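Beta-galactosidase (Trichoderma reesei, PDB 3OG2) probably hydrolyses terminal non-reducing beta-D-galactose residues from beta-D-galactosides, as a fungal glycoside hydrolase of family 35. Local coordinates at residues Y457-F462 against T481-Y486; Q538-G543 against I547-R552; D783-D788 against P916-L921; V958-W961 against G967-V970. All blocks are in the same frame, centred on the assembly; numbering follows the deposited sequence.

Contact 1: residues Y457-F462 against T481-Y486; sequences YPVGKF and TVLVLY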
loop_
_atom_site.group_PDB
_atom_site.type_symbol
_atom_site.label_atom_id
_atom_site.label_comp_id
_atom_site.label_asym_id
_atom_site.label_seq_id
_atom_site.Cartn_x
_atom_site.Cartn_y
_atom_site.Cartn_z
ATOM N N TYR A 457 -15.338 -0.452 -32.395
ATOM C CA TYR A 457 -15.073 0.313 -31.179
ATOM C C TYR A 457 -15.486 1.744 -31.420
ATOM O O TYR A 457 -14.921 2.413 -32.315
ATOM C CB TYR A 457 -13.579 0.196 -30.860
ATOM C CG TYR A 457 -13.194 0.938 -29.605
ATOM C CD1 TYR A 457 -12.798 2.297 -29.673
ATOM C CD2 TYR A 457 -13.238 0.323 -28.357
ATOM C CE1 TYR A 457 -12.457 2.994 -28.533
ATOM C CE2 TYR A 457 -12.876 1.016 -27.220
ATOM C CZ TYR A 457 -12.476 2.343 -27.320
ATOM O OH TYR A 457 -12.140 3.061 -26.196
ATOM N N PRO A 458 -16.418 2.288 -30.652
ATOM C CA PRO A 458 -16.849 3.657 -30.915
ATOM C C PRO A 458 -15.858 4.708 -30.409
ATOM O O PRO A 458 -15.338 4.642 -29.268
ATOM C CB PRO A 458 -18.154 3.787 -30.106
ATOM C CG PRO A 458 -18.128 2.656 -29.148
ATOM C CD PRO A 458 -17.155 1.629 -29.575
ATOM N N VAL A 459 -15.582 5.676 -31.263
ATOM C CA VAL A 459 -14.726 6.797 -30.967
ATOM C C VAL A 459 -15.534 8.059 -31.214
ATOM O O VAL A 459 -15.432 8.779 -32.226
ATOM C CB VAL A 459 -13.437 6.773 -31.791
ATOM C CG1 VAL A 459 -12.486 7.913 -31.379
ATOM C CG2 VAL A 459 -12.716 5.421 -31.644
ATOM N N GLY A 460 -16.467 8.373 -30.324
ATOM C CA GLY A 460 -17.355 9.526 -30.552
ATOM C C GLY A 460 -18.278 9.228 -31.722
ATOM O O GLY A 460 -18.990 8.222 -31.807
ATOM N N LYS A 461 -18.255 10.148 -32.675
ATOM C CA LYS A 461 -19.047 9.922 -33.880
ATOM C C LYS A 461 -18.370 8.957 -34.830
ATOM O O LYS A 461 -19.075 8.628 -35.792
ATOM C CB LYS A 461 -19.308 11.303 -34.521
ATOM C CG LYS A 461 -20.309 12.012 -33.606
ATOM C CD LYS A 461 -20.877 13.313 -34.072
ATOM C CE LYS A 461 -21.589 14.041 -32.929
ATOM N NZ LYS A 461 -22.824 13.308 -32.497
ATOM N N PHE A 462 -17.160 8.542 -34.620
ATOM C CA PHE A 462 -16.426 7.713 -35.549
ATOM C C PHE A 462 -16.468 6.303 -35.009
ATOM O O PHE A 462 -16.762 6.099 -33.813
ATOM C CB PHE A 462 -14.970 8.174 -35.640
ATOM C CG PHE A 462 -14.875 9.583 -36.181
ATOM C CD1 PHE A 462 -14.867 10.684 -35.348
ATOM C CD2 PHE A 462 -14.835 9.789 -37.564
ATOM C CE1 PHE A 462 -14.787 11.983 -35.875
ATOM C CE2 PHE A 462 -14.762 11.058 -38.140
ATOM C CZ PHE A 462 -14.761 12.159 -37.256
ATOM N N THR A 481 -11.907 15.202 -33.137
ATOM C CA THR A 481 -11.884 14.021 -32.262
ATOM C C THR A 481 -10.473 13.475 -32.273
ATOM O O THR A 481 -9.888 13.382 -33.353
ATOM C CB THR A 481 -12.903 12.976 -32.743
ATOM O OG1 THR A 481 -14.223 13.534 -32.673
ATOM C CG2 THR A 481 -12.936 11.730 -31.880
ATOM N N VAL A 482 -9.923 13.161 -31.109
ATOM C CA VAL A 482 -8.558 12.667 -31.033
ATOM C C VAL A 482 -8.574 11.246 -30.547
ATOM O O VAL A 482 -9.318 10.930 -29.590
ATOM C CB VAL A 482 -7.771 13.558 -30.057
ATOM C CG1 VAL A 482 -6.464 12.883 -29.685
ATOM C CG2 VAL A 482 -7.531 14.904 -30.699
ATOM N N LEU A 483 -7.785 10.377 -31.159
ATOM C CA LEU A 483 -7.616 8.986 -30.759
ATOM C C LEU A 483 -6.103 8.736 -30.620
ATOM O O LEU A 483 -5.361 9.137 -31.523
ATOM C CB LEU A 483 -8.193 8.078 -31.850
ATOM C CG LEU A 483 -7.924 6.588 -31.703
ATOM C CD1 LEU A 483 -8.579 6.007 -30.444
ATOM C CD2 LEU A 483 -8.445 5.846 -32.948
ATOM N N VAL A 484 -5.661 8.158 -29.527
ATOM C CA VAL A 484 -4.248 7.837 -29.305
ATOM C C VAL A 484 -4.140 6.326 -29.231
ATOM O O VAL A 484 -4.780 5.701 -28.350
ATOM C CB VAL A 484 -3.712 8.469 -28.011
ATOM C CG1 VAL A 484 -2.217 8.131 -27.858
ATOM C CG2 VAL A 484 -3.967 9.980 -28.026
ATOM N N LEU A 485 -3.358 5.766 -30.147
ATOM C CA LEU A 485 -3.149 4.323 -30.263
ATOM C C LEU A 485 -1.663 4.011 -30.017
ATOM O O LEU A 485 -0.800 4.869 -30.359
ATOM C CB LEU A 485 -3.446 3.841 -31.701
ATOM C CG LEU A 485 -4.884 4.055 -32.176
ATOM C CD1 LEU A 485 -5.035 3.567 -33.611
ATOM C CD2 LEU A 485 -5.843 3.301 -31.255
ATOM N N TYR A 486 -1.376 2.846 -29.466
ATOM C CA TYR A 486 0.032 2.527 -29.274
ATOM C C TYR A 486 0.315 1.051 -29.503
ATOM O O TYR A 486 -0.534 0.164 -29.379
ATOM C CB TYR A 486 0.562 2.948 -27.868
ATOM C CG TYR A 486 -0.073 2.119 -26.744
ATOM C CD1 TYR A 486 -1.313 2.493 -26.227
ATOM C CD2 TYR A 486 0.528 0.982 -26.223
ATOM C CE1 TYR A 486 -1.903 1.745 -25.207
ATOM C CE2 TYR A 486 -0.048 0.224 -25.227
ATOM C CZ TYR A 486 -1.287 0.624 -24.716
ATOM O OH TYR A 486 -1.877 -0.140 -23.707
HETATM O O HOH W 1 -16.713 12.383 -32.459
#
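Thr-481 splits its two branches between two partners on the facing turn. Its methyl CG2 lies 3.9 Å from CG1 of Val-459, while OG1 comes to the rim of the Phe-462 ring, 3.6 Å from CE1 and close to the ring plane. The torsion of Thr-481 (chi1 -62°) sets this division by putting CG2 opposite the backbone N and OG1 beside it. OG1 also meets a water at 2.8 Å, and that water accepts from Lys-461 N at 2.7 Å, tying the strand to the turn where no direct hydrogen bond joins the two segments. Val-459 holds CG1 anti to its own N (chi1 -175°), which carries this methyl between Thr-481 and Leu-483, whose CB lies 4.3 Å from it. Trp-474 and Leu-464 pack round the same valine. Gly-460, with its positive phi, stands at the second position of a type II' turn, closed by Val-459 N to Phe-462 O at 2.8 Å and by Phe-462 N to Val-459 O at 3.0 Å. This is a beta hairpin with a two-residue loop, joining strands 450-459 and 462-467 of one sheet and laid by its turn against a strand of a second, as in beta-sandwich packing.

Contact 2: residues Q538-G543 against I547-R552; sequences QVVQLG and IYMVDR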
loop_
_atom_site.group_PDB
_atom_site.type_symbol
_atom_site.label_atom_id
_atom_site.label_comp_id
_atom_site.label_asym_id
_atom_site.label_seq_id
_atom_site.Cartn_x
_atom_site.Cartn_y
_atom_site.Cartn_z
ATOM N N GLN A 538 3.489 8.815 -35.523
ATOM C CA GLN A 538 2.791 9.031 -36.764
ATOM C C GLN A 538 1.454 9.734 -36.445
ATOM O O GLN A 538 0.822 9.409 -35.428
ATOM C CB GLN A 538 2.471 7.710 -37.479
ATOM C CG GLN A 538 3.618 6.719 -37.498
ATOM C CD GLN A 538 4.800 7.201 -38.312
ATOM O OE1 GLN A 538 4.642 7.313 -39.558
ATOM N NE2 GLN A 538 5.966 7.422 -37.679
ATOM N N VAL A 539 1.032 10.652 -37.295
ATOM C CA VAL A 539 -0.237 11.329 -37.042
ATOM C C VAL A 539 -0.935 11.422 -38.391
ATOM O O VAL A 539 -0.336 11.880 -39.364
ATOM C CB VAL A 539 -0.072 12.739 -36.441
ATOM C CG1 VAL A 539 -1.439 13.413 -36.184
ATOM C CG2 VAL A 539 0.726 12.716 -35.147
ATOM N N VAL A 540 -2.193 11.028 -38.432
ATOM C CA VAL A 540 -3.021 11.110 -39.622
ATOM C C VAL A 540 -4.356 11.768 -39.265
ATOM O O VAL A 540 -4.939 11.489 -38.211
ATOM C CB VAL A 540 -3.278 9.710 -40.244
ATOM C CG1 VAL A 540 -4.261 9.813 -41.424
ATOM C CG2 VAL A 540 -1.959 9.078 -40.659
ATOM N N GLN A 541 -4.820 12.636 -40.150
ATOM C CA GLN A 541 -6.120 13.277 -40.010
ATOM C C GLN A 541 -7.094 12.704 -41.047
ATOM O O GLN A 541 -6.780 12.652 -42.243
ATOM C CB GLN A 541 -5.994 14.782 -40.225
ATOM C CG GLN A 541 -7.383 15.420 -40.114
ATOM C CD GLN A 541 -7.309 16.923 -40.189
ATOM O OE1 GLN A 541 -6.219 17.427 -40.462
ATOM N NE2 GLN A 541 -8.426 17.621 -39.966
ATOM N N LEU A 542 -8.242 12.233 -40.587
ATOM C CA LEU A 542 -9.326 11.731 -41.416
ATOM C C LEU A 542 -10.568 12.563 -41.155
ATOM O O LEU A 542 -11.294 12.367 -40.180
ATOM C CB LEU A 542 -9.613 10.256 -41.149
ATOM C CG LEU A 542 -8.451 9.262 -41.132
ATOM C CD1 LEU A 542 -8.949 7.879 -40.734
ATOM C CD2 LEU A 542 -7.754 9.230 -42.481
ATOM N N GLY A 543 -10.883 13.520 -42.000
ATOM C CA GLY A 543 -11.985 14.414 -41.656
ATOM C C GLY A 543 -11.598 15.173 -40.399
ATOM O O GLY A 543 -10.540 15.788 -40.300
ATOM N N ILE A 547 -5.658 10.872 -35.516
ATOM C CA ILE A 547 -5.125 9.707 -34.812
ATOM C C ILE A 547 -3.620 9.899 -34.596
ATOM O O ILE A 547 -2.905 10.152 -35.573
ATOM C CB ILE A 547 -5.420 8.380 -35.533
ATOM C CG1 ILE A 547 -6.865 8.314 -36.027
ATOM C CG2 ILE A 547 -5.085 7.230 -34.591
ATOM C CD1 ILE A 547 -7.060 8.500 -37.529
ATOM N N TYR A 548 -3.235 9.778 -33.331
ATOM C CA TYR A 548 -1.828 9.827 -32.926
ATOM C C TYR A 548 -1.394 8.414 -32.673
ATOM O O TYR A 548 -2.010 7.717 -31.835
ATOM C CB TYR A 548 -1.686 10.663 -31.661
ATOM C CG TYR A 548 -2.066 12.113 -31.812
ATOM C CD1 TYR A 548 -3.408 12.500 -31.887
ATOM C CD2 TYR A 548 -1.130 13.134 -31.872
ATOM C CE1 TYR A 548 -3.783 13.818 -32.022
ATOM C CE2 TYR A 548 -1.502 14.474 -32.014
ATOM C CZ TYR A 548 -2.833 14.818 -32.100
ATOM O OH TYR A 548 -3.219 16.144 -32.210
ATOM N N MET A 549 -0.366 7.944 -33.387
ATOM C CA MET A 549 0.099 6.558 -33.341
ATOM C C MET A 549 1.482 6.548 -32.712
ATOM O O MET A 549 2.412 7.064 -33.365
ATOM C CB MET A 549 0.126 6.005 -34.750
ATOM C CG MET A 549 -1.289 5.744 -35.315
ATOM S SD MET A 549 -1.243 5.651 -37.129
ATOM C CE MET A 549 -1.487 7.379 -37.489
ATOM N N VAL A 550 1.641 5.995 -31.528
ATOM C CA VAL A 550 2.896 6.077 -30.812
ATOM C C VAL A 550 3.372 4.693 -30.362
ATOM O O VAL A 550 2.610 3.721 -30.392
ATOM C CB VAL A 550 2.767 6.998 -29.574
ATOM C CG1 VAL A 550 2.435 8.421 -30.026
ATOM C CG2 VAL A 550 1.729 6.482 -28.581
ATOM N N ASP A 551 4.645 4.626 -29.922
ATOM C CA ASP A 551 5.045 3.366 -29.290
ATOM C C ASP A 551 4.696 3.434 -27.816
ATOM O O ASP A 551 4.364 4.465 -27.193
ATOM C CB ASP A 551 6.504 3.066 -29.550
ATOM C CG ASP A 551 7.470 3.986 -28.845
ATOM O OD1 ASP A 551 7.079 5.095 -28.409
ATOM O OD2 ASP A 551 8.658 3.589 -28.806
ATOM N N ARG A 552 4.773 2.258 -27.172
ATOM C CA ARG A 552 4.399 2.145 -25.757
ATOM C C ARG A 552 5.196 3.076 -24.885
ATOM O O ARG A 552 4.662 3.719 -23.987
ATOM C CB ARG A 552 4.684 0.699 -25.291
ATOM C CG ARG A 552 4.278 0.525 -23.846
ATOM C CD ARG A 552 4.835 -0.807 -23.293
ATOM N NE ARG A 552 4.174 -1.973 -23.883
ATOM C CZ ARG A 552 4.610 -2.886 -24.719
ATOM N NH1 ARG A 552 5.872 -2.921 -25.220
ATOM N NH2 ARG A 552 3.749 -3.825 -25.068
#
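Val-540 and Met-549 meet at the apolar centre of this antiparallel beta hairpin, where methyl CE of Met-549 lies 3.6 Å from CG2 of Val-540. The methionine turns back at its last torsion (chi3 -89°), which carries CE over to Val-540 on the partner strand and also to 4.0 Å from CB of Gln-538. Ile-547 belongs to the same face and approaches Leu-542, but its side chain is modelled in two conformers and the fit is less certain. Leu-529 and Trp-531 of strand 527-532, with Phe-495, pack against this face, so the hairpin faces a second sheet. On the other face Val-539 and Tyr-548 run side by side: CG2 of Val-539 is 3.8 Å from CD2 of Tyr-548, and CG1 stands over one ring face, displaced toward its rim. The Tyr-548 hydroxyl goes on to Asp-640 and Lys-480. Between the faces, Gln-538 pairs with Met-549 and Val-540 with Ile-547 through two hydrogen bonds each. Met-549 N reaches Gln-538 O over 2.8 Å. The bond from Val-540 N to Ile-547 O is longer, at 3.1 Å. At the polar edge Gln-538 bends away, and its OE1 accepts from the backbone N of Asn-516 and Val-517. Near the hairpin turn, Gln-541 NE2 donates to Gly-543 O at 2.8 Å, with that oxygen 18° out of the side-chain amide plane.

Contact 3: residues D783-D788 against P916-L921; sequences DSTGLD and PYRALL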
loop_
_atom_site.group_PDB
_atom_site.type_symbol
_atom_site.label_atom_id
_atom_site.label_comp_id
_atom_site.label_asym_id
_atom_site.label_seq_id
_atom_site.Cartn_x
_atom_site.Cartn_y
_atom_site.Cartn_z
ATOM N N ASP A 783 12.064 -8.192 22.954
ATOM C CA ASP A 783 11.456 -7.338 21.938
ATOM C C ASP A 783 10.170 -7.969 21.416
ATOM O O ASP A 783 10.026 -9.189 21.454
ATOM C CB ASP A 783 12.333 -7.194 20.690
ATOM C CG ASP A 783 11.936 -5.919 19.938
ATOM O OD1 ASP A 783 11.395 -4.952 20.552
ATOM O OD2 ASP A 783 12.121 -5.890 18.686
ATOM N N SER A 784 9.264 -7.181 20.879
ATOM C CA SER A 784 8.123 -7.686 20.140
ATOM C C SER A 784 8.124 -7.063 18.759
ATOM O O SER A 784 8.262 -5.825 18.658
ATOM C CB SER A 784 6.787 -7.329 20.815
ATOM O OG SER A 784 5.721 -7.771 19.937
ATOM N N THR A 785 7.960 -7.893 17.736
ATOM C CA THR A 785 7.867 -7.322 16.372
ATOM C C THR A 785 6.408 -7.162 15.979
ATOM O O THR A 785 6.098 -6.942 14.806
ATOM C CB THR A 785 8.641 -8.208 15.381
ATOM O OG1 THR A 785 8.181 -9.553 15.617
ATOM C CG2 THR A 785 10.141 -8.090 15.650
ATOM N N GLY A 786 5.502 -7.225 16.935
ATOM C CA GLY A 786 4.058 -6.969 16.700
ATOM C C GLY A 786 3.246 -8.162 17.141
ATOM O O GLY A 786 3.815 -9.207 17.525
ATOM N N LEU A 787 1.940 -8.067 17.104
ATOM C CA LEU A 787 1.077 -9.207 17.419
ATOM C C LEU A 787 0.706 -9.900 16.113
ATOM O O LEU A 787 0.613 -9.246 15.039
ATOM C CB LEU A 787 -0.195 -8.693 18.118
ATOM C CG LEU A 787 0.127 -7.890 19.393
ATOM C CD1 LEU A 787 -1.162 -7.462 20.084
ATOM C CD2 LEU A 787 1.008 -8.712 20.333
ATOM N N ASP A 788 0.553 -11.210 16.175
ATOM C CA ASP A 788 0.280 -11.958 14.960
ATOM C C ASP A 788 -1.131 -11.652 14.427
ATOM O O ASP A 788 -2.027 -11.225 15.168
ATOM C CB ASP A 788 0.374 -13.468 15.229
ATOM C CG ASP A 788 1.805 -13.916 15.525
ATOM O OD1 ASP A 788 2.808 -13.222 15.207
ATOM O OD2 ASP A 788 1.991 -15.033 16.070
ATOM N N PRO A 916 26.244 -8.090 16.383
ATOM C CA PRO A 916 24.824 -7.886 16.133
ATOM C C PRO A 916 24.157 -6.845 17.025
ATOM O O PRO A 916 24.459 -6.756 18.230
ATOM C CB PRO A 916 24.230 -9.280 16.419
ATOM C CG PRO A 916 25.210 -9.866 17.401
ATOM C CD PRO A 916 26.579 -9.390 17.016
ATOM N N TYR A 917 23.255 -6.048 16.423
ATOM C CA TYR A 917 22.514 -5.091 17.210
ATOM C C TYR A 917 21.134 -4.850 16.568
ATOM O O TYR A 917 20.936 -5.159 15.399
ATOM C CB TYR A 917 23.255 -3.760 17.360
ATOM C CG TYR A 917 23.437 -2.940 16.095
ATOM C CD1 TYR A 917 24.489 -3.210 15.211
ATOM C CD2 TYR A 917 22.586 -1.898 15.817
ATOM C CE1 TYR A 917 24.655 -2.455 14.067
ATOM C CE2 TYR A 917 22.759 -1.136 14.669
ATOM C CZ TYR A 917 23.776 -1.405 13.809
ATOM O OH TYR A 917 23.928 -0.623 12.688
ATOM N N ARG A 918 20.307 -4.274 17.443
ATOM C CA ARG A 918 18.984 -3.836 16.995
ATOM C C ARG A 918 18.932 -2.336 17.211
ATOM O O ARG A 918 19.506 -1.857 18.211
ATOM C CB ARG A 918 17.854 -4.540 17.774
ATOM C CG ARG A 918 18.039 -6.059 17.617
ATOM C CD ARG A 918 17.062 -6.842 18.461
ATOM N NE ARG A 918 15.634 -6.773 18.080
ATOM C CZ ARG A 918 15.036 -7.629 17.286
ATOM N NH1 ARG A 918 15.740 -8.616 16.712
ATOM N NH2 ARG A 918 13.743 -7.485 17.031
ATOM N N ALA A 919 18.330 -1.592 16.327
ATOM C CA ALA A 919 18.229 -0.146 16.528
ATOM C C ALA A 919 16.795 0.280 16.221
ATOM O O ALA A 919 16.057 -0.366 15.436
ATOM C CB ALA A 919 19.181 0.604 15.581
ATOM N N LEU A 920 16.377 1.337 16.863
ATOM C CA LEU A 920 15.114 2.010 16.589
ATOM C C LEU A 920 15.444 3.437 16.107
ATOM O O LEU A 920 16.288 4.092 16.706
ATOM C CB LEU A 920 14.237 2.092 17.824
ATOM C CG LEU A 920 13.856 0.760 18.447
ATOM C CD1 LEU A 920 13.215 0.989 19.798
ATOM C CD2 LEU A 920 12.847 0.062 17.515
ATOM N N LEU A 921 14.731 3.845 15.069
ATOM C CA LEU A 921 14.902 5.182 14.494
ATOM C C LEU A 921 13.698 6.050 14.883
ATOM O O LEU A 921 12.563 5.616 14.621
ATOM C CB LEU A 921 15.021 5.078 12.963
ATOM C CG LEU A 921 15.047 6.413 12.234
ATOM C CD1 LEU A 921 16.329 7.212 12.512
ATOM C CD2 LEU A 921 14.931 6.126 10.727
HETATM O O HOH W 2 14.396 -4.178 18.540
#
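Asp-783 and Arg-918 reach toward each other at a slant and form a salt bridge in which a single oxygen takes a single N-H. NH2 of Arg-918 donates to OD2 of Asp-783 over 2.8 Å, with an angle of 156° at the hydrogen. The oxygen lies near the guanidinium plane, but the two flat groups stand 73° apart, which rules out a flat two-pronged pairing. The bond uses the anti lone pair of OD2, the one facing away from OD1. The bend of the arginine at chi3 (68°) turns its flat head toward the aspartate. A water accepts a hydrogen bond from Arg-918 NE (2.9 Å) and gives a weak one to OD2, adding a second, looser link. CG2 of Thr-785 touches the guanidinium edge at 3.9 Å from NH2, while its hydroxyl bonds to Ser-736 O. OD2 also has a salt bridge to Lys-930, so two cations probably stabilise the negative charge; NH1 of Arg-918 donates to Ala-737 O. The contact is a buried ionic tie between two all-beta domains: Asp-783 starts the loop leaving strand 775-782, Arg-918 projects from strand 917-923, and Trp-961 of the adjoining strand 953-962 touches both.

Contact 4: residues V958-W961 against G967-V970; sequences VALW and GAKV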
loop_
_atom_site.group_PDB
_atom_site.type_symbol
_atom_site.label_atom_id
_atom_site.label_comp_id
_atom_site.label_asym_id
_atom_site.label_seq_id
_atom_site.Cartn_x
_atom_site.Cartn_y
_atom_site.Cartn_z
ATOM N N VAL A 958 18.259 7.525 17.747
ATOM C CA VAL A 958 18.658 6.175 17.419
ATOM C C VAL A 958 18.864 5.418 18.743
ATOM O O VAL A 958 19.737 5.767 19.538
ATOM C CB VAL A 958 19.948 6.158 16.603
ATOM C CG1 VAL A 958 20.390 4.720 16.306
ATOM C CG2 VAL A 958 19.799 6.957 15.331
ATOM N N ALA A 959 18.073 4.353 18.949
ATOM C CA ALA A 959 18.308 3.422 20.053
ATOM C C ALA A 959 19.246 2.350 19.521
ATOM O O ALA A 959 19.063 1.911 18.416
ATOM C CB ALA A 959 17.003 2.808 20.584
ATOM N N LEU A 960 20.198 1.969 20.362
ATOM C CA LEU A 960 21.181 0.944 20.000
ATOM C C LEU A 960 21.158 -0.116 21.085
ATOM O O LEU A 960 21.536 0.183 22.226
ATOM C CB LEU A 960 22.570 1.606 19.882
ATOM C CG LEU A 960 23.743 0.643 19.693
ATOM C CD1 LEU A 960 23.570 -0.066 18.366
ATOM C CD2 LEU A 960 25.055 1.401 19.790
ATOM N N TRP A 961 20.759 -1.324 20.722
ATOM C CA TRP A 961 20.711 -2.464 21.618
ATOM C C TRP A 961 21.800 -3.418 21.121
ATOM O O TRP A 961 21.604 -4.081 20.086
ATOM C CB TRP A 961 19.298 -3.062 21.631
ATOM C CG TRP A 961 19.105 -4.349 22.377
ATOM C CD1 TRP A 961 19.945 -5.109 23.160
ATOM C CD2 TRP A 961 17.868 -5.101 22.417
ATOM N NE1 TRP A 961 19.326 -6.235 23.652
ATOM C CE2 TRP A 961 18.040 -6.245 23.198
ATOM C CE3 TRP A 961 16.626 -4.844 21.816
ATOM C CZ2 TRP A 961 17.016 -7.183 23.425
ATOM C CZ3 TRP A 961 15.605 -5.752 22.024
ATOM C CH2 TRP A 961 15.805 -6.906 22.820
ATOM N N GLY A 967 29.627 -5.596 22.822
ATOM C CA GLY A 967 28.967 -4.364 22.443
ATOM C C GLY A 967 28.663 -4.245 20.960
ATOM O O GLY A 967 28.622 -5.271 20.244
ATOM N N ALA A 968 28.407 -2.992 20.518
ATOM C CA ALA A 968 28.019 -2.772 19.115
ATOM C C ALA A 968 28.124 -1.296 18.807
ATOM O O ALA A 968 28.143 -0.437 19.684
ATOM C CB ALA A 968 26.608 -3.310 18.837
ATOM N N LYS A 969 28.133 -1.028 17.491
ATOM C CA LYS A 969 28.062 0.363 17.025
ATOM C C LYS A 969 27.399 0.361 15.659
ATOM O O LYS A 969 27.351 -0.658 14.977
ATOM C CB LYS A 969 29.466 0.973 16.962
ATOM C CG LYS A 969 30.348 0.364 15.889
ATOM C CD LYS A 969 31.748 0.959 15.973
ATOM C CE LYS A 969 32.440 0.604 17.262
ATOM N NZ LYS A 969 32.822 -0.842 17.365
ATOM N N VAL A 970 26.904 1.510 15.282
ATOM C CA VAL A 970 26.377 1.720 13.944
ATOM C C VAL A 970 27.558 1.983 13.016
ATOM O O VAL A 970 28.270 2.970 13.226
ATOM C CB VAL A 970 25.379 2.881 13.902
ATOM C CG1 VAL A 970 24.866 3.070 12.458
ATOM C CG2 VAL A 970 24.219 2.634 14.843
#
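Leu-960 lies to one side of the flat peptide that links Ala-968 to Lys-969. Its CD2 stands above that plane and past the carbonyl oxygen, at the edge of the peptide, 3.6 Å from Ala-968 O; Lys-969 CA is 4.2 Å from Leu-960 CD2. A second flat group is the ring of Tyr-917, from the adjoining strand. Leu-960 CD1, Ala-968 CB and Val-970 CG2 all lie on the same side of its plane, and the leucine methyl sits above and just outside the rim, near CD2 of the tyrosine. Leu-960 CD1 is the hub of this cluster, 4.5 Å from Ala-968 CB and equally 4.5 Å from Val-970 CG2. With its CG opposite the backbone N (chi1 172°), Leu-960 sends one methyl toward the carbonyl oxygen of Ala-968 and the other in between the two smaller residues. The contact across the segments is loose and apolar, without a hydrogen bond.

Trp-961 points the other way. Arg-918 CD lies beneath one face of its indole and Asp-783 CB stands at the edge, while NE1 bonds to Ser-741 OG. Successive residues of one strand thus serve opposite faces of the sheet: Leu-960 meets the returning chain, and Trp-961 meets the neighbouring all-beta domain. Strand 953-962 is flanked by strand 883-894, which bonds to Leu-960 through Ala-885, and by strand 917-923, which bonds to Trp-961 through Arg-918; segment 967-970 crosses their apolar face on its way to strand 973-977.

Overall arrangement
The four contacts follow one another along the chain and form two pairs on opposite sides of its centre. Contacts 1 and 2, centres 10 Å apart, share a five-stranded mixed sheet: strands 481-487 and 545-551 are neighbours there, joined by backbone bonds between Leu-483, Leu-485 and Tyr-548. Both belong to the second domain of the family. Contacts 3 and 4, centres 13 Å apart, meet on the sheet holding strands 917-923 and 953-962, where contact 3 adds the link to the preceding all-beta domain. Between contacts 1 and 3 the centres are 55 Å apart, and the pairs belong to separate beta domains; the loop of contact 3 approaches the galactose site, the side chain of Thr-785 being about 12 Å from that of Glu-122.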